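Local coordinates for outer envelope protein 64, mitochondrial (Arabidopsis thaliana, PDB 6HPG) that probably serves as a chaperone receptor in Hsp90-dependent protein targeting to mitochondria, here represented by its tetratricopeptide repeat domain, at residues A5-V8 with M9-G13; G37-A40 with T41-C44; K71-V74 with K75-L78; V102-P105 with Q106-T109. All blocks are in the same frame, centred on the assembly; numbering follows the deposited sequence.

Contact 1: A5-V8 with M9-G13; sequences ASEV and MKEKG
In the opening helix of the tetratricopeptide repeat (TPR) domain, helix 2-18, Glu7 meets Lys10 and Glu11 in side-chain contacts spaced three and four residues apart. The backbone is regular alpha-helix, with Met9 N bonded to Ala5 O at 2.8 Å and Lys12 N to Val8 O at 2.9 Å. Glu7 and Lys10 run alongside each other in the same direction. Their salt bridge joins Glu7 OE1 to Lys10 NZ at 3.1 Å, its hydrogen bond being weak, and Lys10 NZ has a second partner, since it also bonds to the backbone of the bound peptide. That position is consistent with a lysine of the carboxylate clamp by which TPR co-chaperones hold the C-terminal peptide of Hsp90 or Hsp70. The first torsion of Glu11, -63°, sets its CG beside its own nitrogen, and an extended chain then carries the carboxylate back toward Glu7. The two acid planes stand 83° apart, yet Glu7 OE1 and Glu11 OE2 approach to 2.5 Å; a separation this short suggests that one of the acids holds a proton. Elsewhere round the helix, Met9 packs on Glu31 and Lys12 on Phe28 of helix 22-35, while Lys10 also touches Tyr42 and Asn45 of helix 40-52. Val8 and Lys12 lie side by side, pointing the same way, the lysine folding back until NZ is 3.7 Å from Val8 CG1, which is also 4.0 Å from Met9 CE.

Contact 2: G37-A40 with T41-C44; sequences GANA and TYYC
The Tyr42 ring carries Asn39 on one face: Asn39 CB sits 3.6 Å from the ring centroid and 8° off the normal, a CH-pi contact almost over the centre. The Asn39 amide is stacked on the same ring with its plane turned by 26°, and OD1 comes to 3.0 Å from Tyr42 CD1. The ring of Tyr43 is met differently, at its edge, where Gly37 O lies in plane 3.8 Å from Tyr43 CE2. This stacking belongs to a helix N-cap. Asn39 precedes helix 40-52, at the junction between TPR 1 and TPR 2, and with CG anti to its nitrogen (chi1 -168°) it points OD1 forward to the N-H of Tyr42. That N-H is shared between two acceptors of the one residue, the Asn39 carbonyl O at 3.2 Å and, weakly, the side-chain OD1 at 3.1 Å; neither bond is straight, as expected for a divided hydrogen. Within the same first turn, Cys44 N bonds to Ala40 O at 2.9 Å. Helix 56-69 receives Ala40 on Ile69 and Tyr43 on Asp62, Ala66 and Ile69, while the Tyr42 ring packs against Ala32 and Ile33 of helix 22-35 and its hydroxyl bonds to Ser6 OG.

Contact 3: K71-V74 with K75-L78; sequences KKNV and KAYL
With chi1 at -169°, Asn73 swings its amide forward to the helix start, whereas Tyr77, at -61°, lays its ring back along the preceding loop toward Lys71. The Asn73 rotamer allows an N-cap: Asn73 OD1 accepts from Ala76 N at 2.9 Å with an N-H...O angle of 146°, and the same N-H makes a weak second bond to Asn73 O at 3.2 Å. That of Tyr77 lets the phenol close the loop, Tyr77 OH donating to Lys71 O at 2.7 Å, with that oxygen at the ring edge and in its plane. Asn73 is the last residue of TPR 2, and helix 74-86 opens TPR 3; its first full turn is marked by a nearly straight bond from Leu78 N to Val74 O, 3.2 Å long. Val74 and Leu78 lie side by side, CG1 to CD1 4.1 Å apart. His99 stands edge-to-face to Tyr77, and Leu103 of helix 90-103 touches both Val74 and Tyr77. Lys75 reaches outside these segments, to the bound peptide, where NZ pairs with an acidic side chain and hydrogen bonds to the backbone, consistent with a carboxylate-clamp role. Chemically, the two ties, Asn73 OD1 to Ala76 N and Tyr77 OH to Lys71 O, would hold the loop in place while Lys75 brings probable positive charge to the peptide's acidic group.

Contact 4: V102-P105 with Q106-T109; sequences VLEP and QNKT
Glu104 and Asn107 form the close-knit side of a type I beta turn between helix 90-103 and helix 108-118 of the TPR domain, and Pro105 with Gln106 form its open side. On the close side two bonds join the same pair of residues. Asn107 N donates to Glu104 O at 3.0 Å, the turn-closing bond, and Asn107 ND2 donates to Glu104 OE1 at 2.8 Å in a nearly straight line (168°). The carboxylate oxygen lies in the amide plane of Asn107, but the N-H reaches it from above the acid plane, the two planes being 54° apart. The fully extended Glu104 chain, CG anti to its nitrogen at chi1 -173°, brings OE1 there, and OE2 is held by a polar side chain of the bound peptide. Asn107 is in addition the N-cap of helix 108-118: OD1 takes a weak bond from Thr109 N at 3.1 Å and another bond from Ala110 N. On the outer side the exposed Pro105 and Gln106 are linked through solvent, one water donating to Pro105 O at 3.1 Å and to Gln106 OE1 at 2.6 Å. The chemistry implies a division of labour within one asparagine: its oxygen caps the coming helix, while its NH2 group binds Glu104 OE1, probably orienting the acid whose OE2 meets the peptide, and also bonds weakly to the peptide backbone.

Overall arrangement
The four contacts follow the chain in order through an all-helical TPR array. Contact 1 lies in helix 2-18, contact 2 starts helix 40-52, contact 3 starts helix 74-86, and contact 4 turns from helix 90-103 into helix 108-118. Neighbours touch, their centres 10 to 11 Å apart: Lys10 CD lies 3.9 Å from Tyr42 CE1, Cys44 SG packs on Ala76 N at 3.3 Å, and Leu78 CD2 lies 3.4 Å from Asn107 OD1. Contacts 1 and 4 are 28 Å apart between centres. Asn39, Asn73 and Asn107 cap every second helix, 40-52, 74-86 and 108-118, and all four contacts meet the bound peptide, consistent with a groove that could receive chaperone tails.

Contact 1: A5-V8 with M9-G13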
ATOM      1  N   ALA A   5     -18.752  10.756   4.033  1.00 22.09           N
ATOM      2  CA  ALA A   5     -18.785  10.155   2.668  1.00 20.10           C
ATOM      3  C   ALA A   5     -17.429   9.459   2.284  1.00 18.02           C
ATOM      4  O   ALA A   5     -17.373   8.327   1.747  1.00 14.60           O
ATOM      5  CB  ALA A   5     -19.185  11.214   1.647  1.00 19.81           C
ATOM      6  N   SER A   6     -16.342  10.094   2.680  1.00 19.87           N
ATOM      7  CA  SER A   6     -15.017   9.584   2.411  1.00 19.61           C
ATOM      8  C   SER A   6     -14.864   8.152   2.959  1.00 17.81           C
ATOM      9  O   SER A   6     -14.336   7.296   2.265  1.00 18.28           O
ATOM     10  CB  SER A   6     -13.939  10.512   2.974  1.00 20.00           C
ATOM     11  OG  SER A   6     -13.609  10.243   4.329  1.00 24.16           O
ATOM     12  N   GLU A   7     -15.324   7.909   4.186  1.00 17.18           N
ATOM     13  CA  GLU A   7     -15.177   6.592   4.803  1.00 17.12           C
ATOM     14  C   GLU A   7     -16.086   5.608   4.075  1.00 17.93           C
ATOM     15  O   GLU A   7     -15.730   4.464   3.870  1.00 18.77           O
ATOM     16  CB  GLU A   7     -15.539   6.625   6.287  1.00 17.98           C
ATOM     17  CG  GLU A   7     -15.689   5.230   6.910  1.00 20.46           C
ATOM     18  CD  GLU A   7     -14.404   4.415   6.915  1.00 19.05           C
ATOM     19  OE1 GLU A   7     -14.442   3.187   7.129  1.00 24.73           O
ATOM     20  OE2 GLU A   7     -13.329   4.992   6.722  1.00 19.98           O
ATOM     21  N   VAL A   8     -17.250   6.076   3.640  1.00 18.50           N
ATOM     22  CA  VAL A   8     -18.165   5.244   2.852  1.00 17.51           C
ATOM     23  C   VAL A   8     -17.517   4.810   1.556  1.00 19.87           C
ATOM     24  O   VAL A   8     -17.510   3.596   1.233  1.00 18.52           O
ATOM     25  CB  VAL A   8     -19.553   5.927   2.675  1.00 20.58           C
ATOM     26  CG1 VAL A   8     -20.442   5.202   1.652  1.00 19.47           C
ATOM     27  CG2 VAL A   8     -20.248   5.988   4.042  1.00 21.93           C
ATOM     28  N   MET A   9     -16.882   5.754   0.866  1.00 15.99           N
ATOM     29  CA  MET A   9     -16.174   5.443  -0.365  1.00 14.98           C
ATOM     30  C   MET A   9     -15.008   4.458  -0.079  1.00 19.19           C
ATOM     31  O   MET A   9     -14.807   3.488  -0.831  1.00 14.51           O
ATOM     32  CB  MET A   9     -15.646   6.725  -0.967  1.00 17.65           C
ATOM     33  CG  MET A   9     -16.749   7.708  -1.383  1.00 19.97           C
ATOM     34  SD  MET A   9     -17.672   6.996  -2.733  1.00 24.20           S
ATOM     35  CE  MET A   9     -19.104   6.299  -1.992  1.00 25.45           C
ATOM     36  N   LYS A  10     -14.270   4.687   1.013  1.00 14.54           N
ATOM     37  CA  LYS A  10     -13.252   3.744   1.375  1.00 19.60           C
ATOM     38  C   LYS A  10     -13.819   2.356   1.530  1.00 18.67           C
ATOM     39  O   LYS A  10     -13.293   1.396   0.928  1.00 21.94           O
ATOM     40  CB  LYS A  10     -12.476   4.171   2.623  1.00 22.18           C
ATOM     41  CG  LYS A  10     -11.310   3.218   2.922  1.00 23.52           C
ATOM     42  CD  LYS A  10     -11.014   3.083   4.389  1.00 23.42           C
ATOM     43  CE  LYS A  10     -12.096   2.281   5.089  1.00 28.31           C
ATOM     44  NZ  LYS A  10     -11.654   1.981   6.489  1.00 29.74           N
ATOM     45  N   GLU A  11     -14.916   2.239   2.271  1.00 20.52           N
ATOM     46  CA  GLU A  11     -15.512   0.921   2.508  1.00 22.64           C
ATOM     47  C   GLU A  11     -15.983   0.247   1.199  1.00 23.81           C
ATOM     48  O   GLU A  11     -15.838  -0.954   1.054  1.00 18.87           O
ATOM     49  CB  GLU A  11     -16.619   1.003   3.563  1.00 27.15           C
ATOM     50  CG  GLU A  11     -16.048   1.452   4.924  1.00 30.17           C
ATOM     51  CD  GLU A  11     -17.090   1.828   5.971  1.00 31.82           C
ATOM     52  OE1 GLU A  11     -18.302   1.809   5.676  1.00 29.80           O
ATOM     53  OE2 GLU A  11     -16.677   2.134   7.115  1.00 28.01           O
ATOM     54  N   LYS A  12     -16.458   1.033   0.236  1.00 21.25           N
ATOM     55  CA  LYS A  12     -16.915   0.522  -1.078  1.00 22.64           C
ATOM     56  C   LYS A  12     -15.707   0.045  -1.874  1.00 19.77           C
ATOM     57  O   LYS A  12     -15.728  -1.003  -2.543  1.00 16.68           O
ATOM     58  CB  LYS A  12     -17.661   1.628  -1.858  1.00 24.21           C
ATOM     59  CG  LYS A  12     -19.184   1.518  -1.948  1.00 33.67           C
ATOM     60  CD  LYS A  12     -19.952   1.737  -0.666  1.00 34.38           C
ATOM     61  CE  LYS A  12     -21.379   2.203  -0.943  1.00 43.92           C
ATOM     62  NZ  LYS A  12     -21.509   3.612  -1.463  1.00 47.37           N
ATOM     63  N   GLY A  13     -14.633   0.796  -1.770  1.00 17.23           N
ATOM     64  CA  GLY A  13     -13.343   0.369  -2.326  1.00 20.00           C
ATOM     65  C   GLY A  13     -12.898  -0.985  -1.781  1.00 18.68           C
ATOM     66  O   GLY A  13     -12.418  -1.825  -2.543  1.00 19.07           O
TER

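Contact 2: G37-A40 with T41-C44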
ATOM      1  N   GLY A  37      -8.379  14.038   1.875  1.00 24.14           N
ATOM      2  CA  GLY A  37      -7.014  13.914   1.404  1.00 22.37           C
ATOM      3  C   GLY A  37      -5.963  13.748   2.492  1.00 23.02           C
ATOM      4  O   GLY A  37      -4.776  13.709   2.197  1.00 31.29           O
ATOM      5  N   ALA A  38      -6.388  13.623   3.742  1.00 22.78           N
ATOM      6  CA  ALA A  38      -5.493  13.540   4.882  1.00 24.31           C
ATOM      7  C   ALA A  38      -5.591  12.197   5.543  1.00 22.08           C
ATOM      8  O   ALA A  38      -5.425  12.132   6.751  1.00 23.18           O
ATOM      9  CB  ALA A  38      -5.828  14.669   5.904  1.00 22.39           C
ATOM     10  N   ASN A  39      -5.867  11.128   4.787  1.00 25.04           N
ATOM     11  CA  ASN A  39      -5.949   9.767   5.375  1.00 22.73           C
ATOM     12  C   ASN A  39      -4.971   8.831   4.712  1.00 21.98           C
ATOM     13  O   ASN A  39      -5.107   8.532   3.514  1.00 20.50           O
ATOM     14  CB  ASN A  39      -7.349   9.201   5.270  1.00 26.10           C
ATOM     15  CG  ASN A  39      -7.529   7.955   6.124  1.00 25.08           C
ATOM     16  OD1 ASN A  39      -7.091   6.857   5.757  1.00 26.95           O
ATOM     17  ND2 ASN A  39      -8.112   8.130   7.290  1.00 27.58           N
ATOM     18  N   ALA A  40      -3.980   8.382   5.484  1.00 18.65           N
ATOM     19  CA  ALA A  40      -2.922   7.544   4.941  1.00 19.31           C
ATOM     20  C   ALA A  40      -3.452   6.216   4.427  1.00 19.10           C
ATOM     21  O   ALA A  40      -2.965   5.711   3.411  1.00 19.13           O
ATOM     22  CB  ALA A  40      -1.858   7.300   5.984  1.00 24.13           C
ATOM     23  N   THR A  41      -4.399   5.627   5.166  1.00 20.12           N
ATOM     24  CA  THR A  41      -5.023   4.337   4.796  1.00 18.56           C
ATOM     25  C   THR A  41      -5.737   4.395   3.408  1.00 21.01           C
ATOM     26  O   THR A  41      -5.722   3.433   2.639  1.00 16.69           O
ATOM     27  CB  THR A  41      -5.961   3.915   5.945  1.00 20.18           C
ATOM     28  OG1 THR A  41      -5.186   3.853   7.131  1.00 23.17           O
ATOM     29  CG2 THR A  41      -6.600   2.559   5.714  1.00 20.36           C
ATOM     30  N   TYR A  42      -6.294   5.550   3.041  1.00 19.79           N
ATOM     31  CA  TYR A  42      -7.006   5.642   1.752  1.00 20.46           C
ATOM     32  C   TYR A  42      -6.036   5.497   0.595  1.00 20.24           C
ATOM     33  O   TYR A  42      -6.277   4.719  -0.334  1.00 18.43           O
ATOM     34  CB  TYR A  42      -7.712   6.998   1.591  1.00 20.48           C
ATOM     35  CG  TYR A  42      -8.874   7.319   2.493  1.00 17.42           C
ATOM     36  CD1 TYR A  42      -9.203   6.534   3.582  1.00 14.37           C
ATOM     37  CD2 TYR A  42      -9.595   8.498   2.284  1.00 16.50           C
ATOM     38  CE1 TYR A  42     -10.236   6.873   4.382  1.00 16.38           C
ATOM     39  CE2 TYR A  42     -10.664   8.834   3.070  1.00 14.57           C
ATOM     40  CZ  TYR A  42     -10.968   8.048   4.143  1.00 15.69           C
ATOM     41  OH  TYR A  42     -12.009   8.394   4.969  1.00 15.95           O
ATOM     42  N   TYR A  43      -4.912   6.225   0.701  1.00 17.05           N
ATOM     43  CA  TYR A  43      -3.775   6.083  -0.205  1.00 16.72           C
ATOM     44  C   TYR A  43      -3.113   4.665  -0.211  1.00 15.72           C
ATOM     45  O   TYR A  43      -2.784   4.127  -1.270  1.00 13.06           O
ATOM     46  CB  TYR A  43      -2.695   7.163   0.091  1.00 17.96           C
ATOM     47  CG  TYR A  43      -3.000   8.584  -0.450  1.00 14.09           C
ATOM     48  CD1 TYR A  43      -2.664   8.928  -1.738  1.00 14.25           C
ATOM     49  CD2 TYR A  43      -3.562   9.556   0.357  1.00 17.81           C
ATOM     50  CE1 TYR A  43      -2.905  10.226  -2.256  1.00 17.72           C
ATOM     51  CE2 TYR A  43      -3.818  10.870  -0.136  1.00 15.77           C
ATOM     52  CZ  TYR A  43      -3.484  11.180  -1.448  1.00 15.52           C
ATOM     53  OH  TYR A  43      -3.723  12.423  -1.960  1.00 24.84           O
ATOM     54  N   CYS A  44      -2.904   4.108   0.972  1.00 16.56           N
ATOM     55  CA  CYS A  44      -2.286   2.784   1.090  1.00 16.27           C
ATOM     56  C   CYS A  44      -3.139   1.708   0.468  1.00 16.86           C
ATOM     57  O   CYS A  44      -2.623   0.787  -0.169  1.00 19.45           O
ATOM     58  CB  CYS A  44      -2.066   2.421   2.537  1.00 17.16           C
ATOM     59  SG  CYS A  44      -0.627   1.335   2.689  1.00 22.16           S
TER

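Contact 3: K71-V74 with K75-L78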
ATOM      1  N   LYS A  71       4.097   8.366   8.811  1.00 27.73           N
ATOM      2  CA  LYS A  71       5.362   7.636   8.781  1.00 28.97           C
ATOM      3  C   LYS A  71       5.306   6.232   9.282  1.00 24.28           C
ATOM      4  O   LYS A  71       6.131   5.436   8.877  1.00 27.14           O
ATOM      5  CB  LYS A  71       6.426   8.384   9.612  1.00 42.51           C
ATOM      6  CG  LYS A  71       7.281   9.327   8.778  1.00 53.82           C
ATOM      7  CD  LYS A  71       8.525   9.815   9.512  1.00 65.29           C
ATOM      8  CE  LYS A  71       9.653  10.108   8.529  1.00 70.14           C
ATOM      9  NZ  LYS A  71      10.860  10.640   9.215  1.00 79.02           N
ATOM     10  N   LYS A  72       4.393   5.933  10.211  1.00 25.99           N
ATOM     11  CA  LYS A  72       4.354   4.625  10.843  1.00 24.54           C
ATOM     12  C   LYS A  72       3.427   3.617  10.123  1.00 20.98           C
ATOM     13  O   LYS A  72       3.213   2.555  10.624  1.00 18.99           O
ATOM     14  CB  LYS A  72       3.999   4.787  12.315  1.00 30.49           C
ATOM     15  CG  LYS A  72       5.081   5.544  13.081  1.00 36.04           C
ATOM     16  CD  LYS A  72       4.650   5.847  14.500  1.00 42.28           C
ATOM     17  CE  LYS A  72       5.826   6.331  15.334  1.00 46.90           C
ATOM     18  NZ  LYS A  72       5.383   6.901  16.639  1.00 52.80           N
ATOM     19  N   ASN A  73       2.884   3.960   8.952  1.00 21.11           N
ATOM     20  CA  ASN A  73       2.063   3.042   8.194  1.00 19.72           C
ATOM     21  C   ASN A  73       2.835   1.848   7.616  1.00 22.19           C
ATOM     22  O   ASN A  73       3.486   1.969   6.584  1.00 23.12           O
ATOM     23  CB  ASN A  73       1.351   3.746   7.032  1.00 22.66           C
ATOM     24  CG  ASN A  73       0.313   2.858   6.414  1.00 22.17           C
ATOM     25  OD1 ASN A  73       0.650   1.797   5.864  1.00 22.98           O
ATOM     26  ND2 ASN A  73      -0.959   3.185   6.633  1.00 28.84           N
ATOM     27  N   VAL A  74       2.681   0.687   8.237  1.00 18.89           N
ATOM     28  CA  VAL A  74       3.499  -0.466   7.912  1.00 21.92           C
ATOM     29  C   VAL A  74       3.299  -0.908   6.472  1.00 20.28           C
ATOM     30  O   VAL A  74       4.256  -1.215   5.762  1.00 20.56           O
ATOM     31  CB  VAL A  74       3.197  -1.677   8.813  1.00 22.15           C
ATOM     32  CG1 VAL A  74       4.031  -2.895   8.378  1.00 22.48           C
ATOM     33  CG2 VAL A  74       3.471  -1.340  10.266  1.00 25.92           C
ATOM     34  N   LYS A  75       2.049  -1.005   6.081  1.00 19.38           N
ATOM     35  CA  LYS A  75       1.681  -1.448   4.751  1.00 19.57           C
ATOM     36  C   LYS A  75       2.194  -0.563   3.614  1.00 16.92           C
ATOM     37  O   LYS A  75       2.477  -1.071   2.547  1.00 19.34           O
ATOM     38  CB  LYS A  75       0.170  -1.711   4.664  1.00 20.95           C
ATOM     39  CG  LYS A  75      -0.252  -2.941   5.469  1.00 21.53           C
ATOM     40  CD  LYS A  75      -1.639  -3.455   5.100  1.00 20.12           C
ATOM     41  CE  LYS A  75      -2.238  -4.362   6.176  1.00 22.34           C
ATOM     42  NZ  LYS A  75      -3.614  -4.887   5.844  1.00 19.75           N
ATOM     43  N   ALA A  76       2.400   0.725   3.868  1.00 15.79           N
ATOM     44  CA  ALA A  76       3.010   1.617   2.889  1.00 16.46           C
ATOM     45  C   ALA A  76       4.436   1.202   2.499  1.00 17.18           C
ATOM     46  O   ALA A  76       4.824   1.272   1.321  1.00 15.74           O
ATOM     47  CB  ALA A  76       2.938   3.073   3.390  1.00 13.51           C
ATOM     48  N   TYR A  77       5.213   0.744   3.489  1.00 18.67           N
ATOM     49  CA  TYR A  77       6.541   0.238   3.268  1.00 17.99           C
ATOM     50  C   TYR A  77       6.550  -1.131   2.538  1.00 20.48           C
ATOM     51  O   TYR A  77       7.308  -1.335   1.562  1.00 17.17           O
ATOM     52  CB  TYR A  77       7.354   0.224   4.582  1.00 17.99           C
ATOM     53  CG  TYR A  77       7.493   1.593   5.142  1.00 19.59           C
ATOM     54  CD1 TYR A  77       8.386   2.535   4.579  1.00 24.33           C
ATOM     55  CD2 TYR A  77       6.703   2.003   6.167  1.00 22.21           C
ATOM     56  CE1 TYR A  77       8.451   3.842   5.056  1.00 21.78           C
ATOM     57  CE2 TYR A  77       6.759   3.302   6.644  1.00 21.90           C
ATOM     58  CZ  TYR A  77       7.636   4.215   6.098  1.00 22.96           C
ATOM     59  OH  TYR A  77       7.654   5.486   6.624  1.00 23.52           O
ATOM     60  N   LEU A  78       5.719  -2.060   3.025  1.00 20.08           N
ATOM     61  CA  LEU A  78       5.546  -3.383   2.393  1.00 18.41           C
ATOM     62  C   LEU A  78       5.170  -3.278   0.929  1.00 17.62           C
ATOM     63  O   LEU A  78       5.776  -3.916   0.083  1.00 15.66           O
ATOM     64  CB  LEU A  78       4.462  -4.158   3.108  1.00 18.36           C
ATOM     65  CG  LEU A  78       4.768  -4.530   4.578  1.00 21.13           C
ATOM     66  CD1 LEU A  78       3.653  -5.395   5.141  1.00 21.76           C
ATOM     67  CD2 LEU A  78       6.060  -5.290   4.695  1.00 19.35           C
TER

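Contact 4: V102-P105 with Q106-T109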
ATOM      1  N   VAL A 102      11.408  -2.485  11.223  1.00 20.82           N
ATOM      2  CA  VAL A 102      11.648  -1.496  12.278  1.00 21.43           C
ATOM      3  C   VAL A 102      10.346  -1.148  12.976  1.00 22.94           C
ATOM      4  O   VAL A 102      10.313  -1.114  14.193  1.00 22.99           O
ATOM      5  CB  VAL A 102      12.387  -0.211  11.748  1.00 21.78           C
ATOM      6  CG1 VAL A 102      12.388   0.946  12.742  1.00 21.24           C
ATOM      7  CG2 VAL A 102      13.796  -0.568  11.378  1.00 23.58           C
ATOM      8  N   LEU A 103       9.288  -0.897  12.193  1.00 24.38           N
ATOM      9  CA  LEU A 103       7.942  -0.590  12.712  1.00 24.25           C
ATOM     10  C   LEU A 103       7.206  -1.856  13.239  1.00 23.63           C
ATOM     11  O   LEU A 103       6.471  -1.791  14.209  1.00 19.62           O
ATOM     12  CB  LEU A 103       7.079   0.082  11.632  1.00 21.89           C
ATOM     13  CG  LEU A 103       7.686   1.349  11.012  1.00 23.13           C
ATOM     14  CD1 LEU A 103       6.922   1.798   9.778  1.00 22.76           C
ATOM     15  CD2 LEU A 103       7.755   2.464  12.039  1.00 26.12           C
ATOM     16  N   GLU A 104       7.382  -2.994  12.589  1.00 17.71           N
ATOM     17  CA  GLU A 104       6.627  -4.177  12.967  1.00 22.03           C
ATOM     18  C   GLU A 104       7.559  -5.363  12.917  1.00 21.08           C
ATOM     19  O   GLU A 104       7.652  -6.036  11.898  1.00 24.71           O
ATOM     20  CB  GLU A 104       5.407  -4.357  12.044  1.00 24.45           C
ATOM     21  CG  GLU A 104       4.439  -5.465  12.438  1.00 23.71           C
ATOM     22  CD  GLU A 104       3.230  -5.542  11.503  1.00 26.36           C
ATOM     23  OE1 GLU A 104       3.009  -6.611  10.891  1.00 24.65           O
ATOM     24  OE2 GLU A 104       2.485  -4.548  11.384  1.00 27.50           O
ATOM     25  N   PRO A 105       8.305  -5.594  14.029  1.00 29.01           N
ATOM     26  CA  PRO A 105       9.350  -6.609  14.046  1.00 22.46           C
ATOM     27  C   PRO A 105       8.940  -7.977  13.567  1.00 21.67           C
ATOM     28  O   PRO A 105       9.765  -8.673  12.997  1.00 22.36           O
ATOM     29  CB  PRO A 105       9.744  -6.655  15.522  1.00 25.20           C
ATOM     30  CG  PRO A 105       9.594  -5.263  15.964  1.00 28.78           C
ATOM     31  CD  PRO A 105       8.357  -4.766  15.257  1.00 27.20           C
ATOM     32  N   GLN A 106       7.697  -8.389  13.817  1.00 24.20           N
ATOM     33  CA  GLN A 106       7.293  -9.769  13.534  1.00 29.79           C
ATOM     34  C   GLN A 106       6.789  -9.951  12.097  1.00 31.17           C
ATOM     35  O   GLN A 106       6.349 -11.050  11.745  1.00 28.67           O
ATOM     36  CB  GLN A 106       6.205 -10.224  14.527  1.00 35.81           C
ATOM     37  CG  GLN A 106       6.614 -10.143  15.987  1.00 45.31           C
ATOM     38  CD  GLN A 106       7.553 -11.260  16.382  1.00 59.62           C
ATOM     39  OE1 GLN A 106       8.724 -11.019  16.679  1.00 67.97           O
ATOM     40  NE2 GLN A 106       7.055 -12.498  16.359  1.00 62.93           N
ATOM     41  N   ASN A 107       6.863  -8.905  11.267  1.00 25.35           N
ATOM     42  CA  ASN A 107       6.128  -8.898  10.019  1.00 23.00           C
ATOM     43  C   ASN A 107       6.641  -9.974   9.110  1.00 25.24           C
ATOM     44  O   ASN A 107       7.799  -9.966   8.711  1.00 26.03           O
ATOM     45  CB  ASN A 107       6.228  -7.545   9.327  1.00 25.05           C
ATOM     46  CG  ASN A 107       5.339  -7.469   8.118  1.00 26.58           C
ATOM     47  OD1 ASN A 107       5.752  -7.796   7.007  1.00 28.88           O
ATOM     48  ND2 ASN A 107       4.109  -7.073   8.327  1.00 21.88           N
ATOM     49  N   LYS A 108       5.773 -10.913   8.770  1.00 25.32           N
ATOM     50  CA  LYS A 108       6.197 -12.083   8.024  1.00 36.13           C
ATOM     51  C   LYS A 108       6.550 -11.726   6.574  1.00 33.00           C
ATOM     52  O   LYS A 108       7.439 -12.340   6.004  1.00 35.22           O
ATOM     53  CB  LYS A 108       5.146 -13.201   8.093  1.00 43.71           C
ATOM     54  CG  LYS A 108       5.665 -14.527   8.666  1.00 64.17           C
ATOM     55  CD  LYS A 108       6.607 -15.288   7.716  1.00 75.59           C
ATOM     56  CE  LYS A 108       8.049 -15.346   8.221  1.00 78.92           C
ATOM     57  NZ  LYS A 108       9.011 -15.721   7.141  1.00 80.29           N
ATOM     58  N   THR A 109       5.906 -10.703   6.006  1.00 25.24           N
ATOM     59  CA  THR A 109       6.036 -10.423   4.599  1.00 23.84           C
ATOM     60  C   THR A 109       7.323  -9.791   4.322  1.00 25.04           C
ATOM     61  O   THR A 109       7.944 -10.100   3.313  1.00 30.62           O
ATOM     62  CB  THR A 109       4.913  -9.508   4.105  1.00 27.87           C
ATOM     63  OG1 THR A 109       3.747 -10.320   3.966  1.00 32.02           O
ATOM     64  CG2 THR A 109       5.219  -8.811   2.748  1.00 26.12           C
TER
HETATM   65  O   HOH W   1      10.535 -11.086  14.818  1.00 34.63           O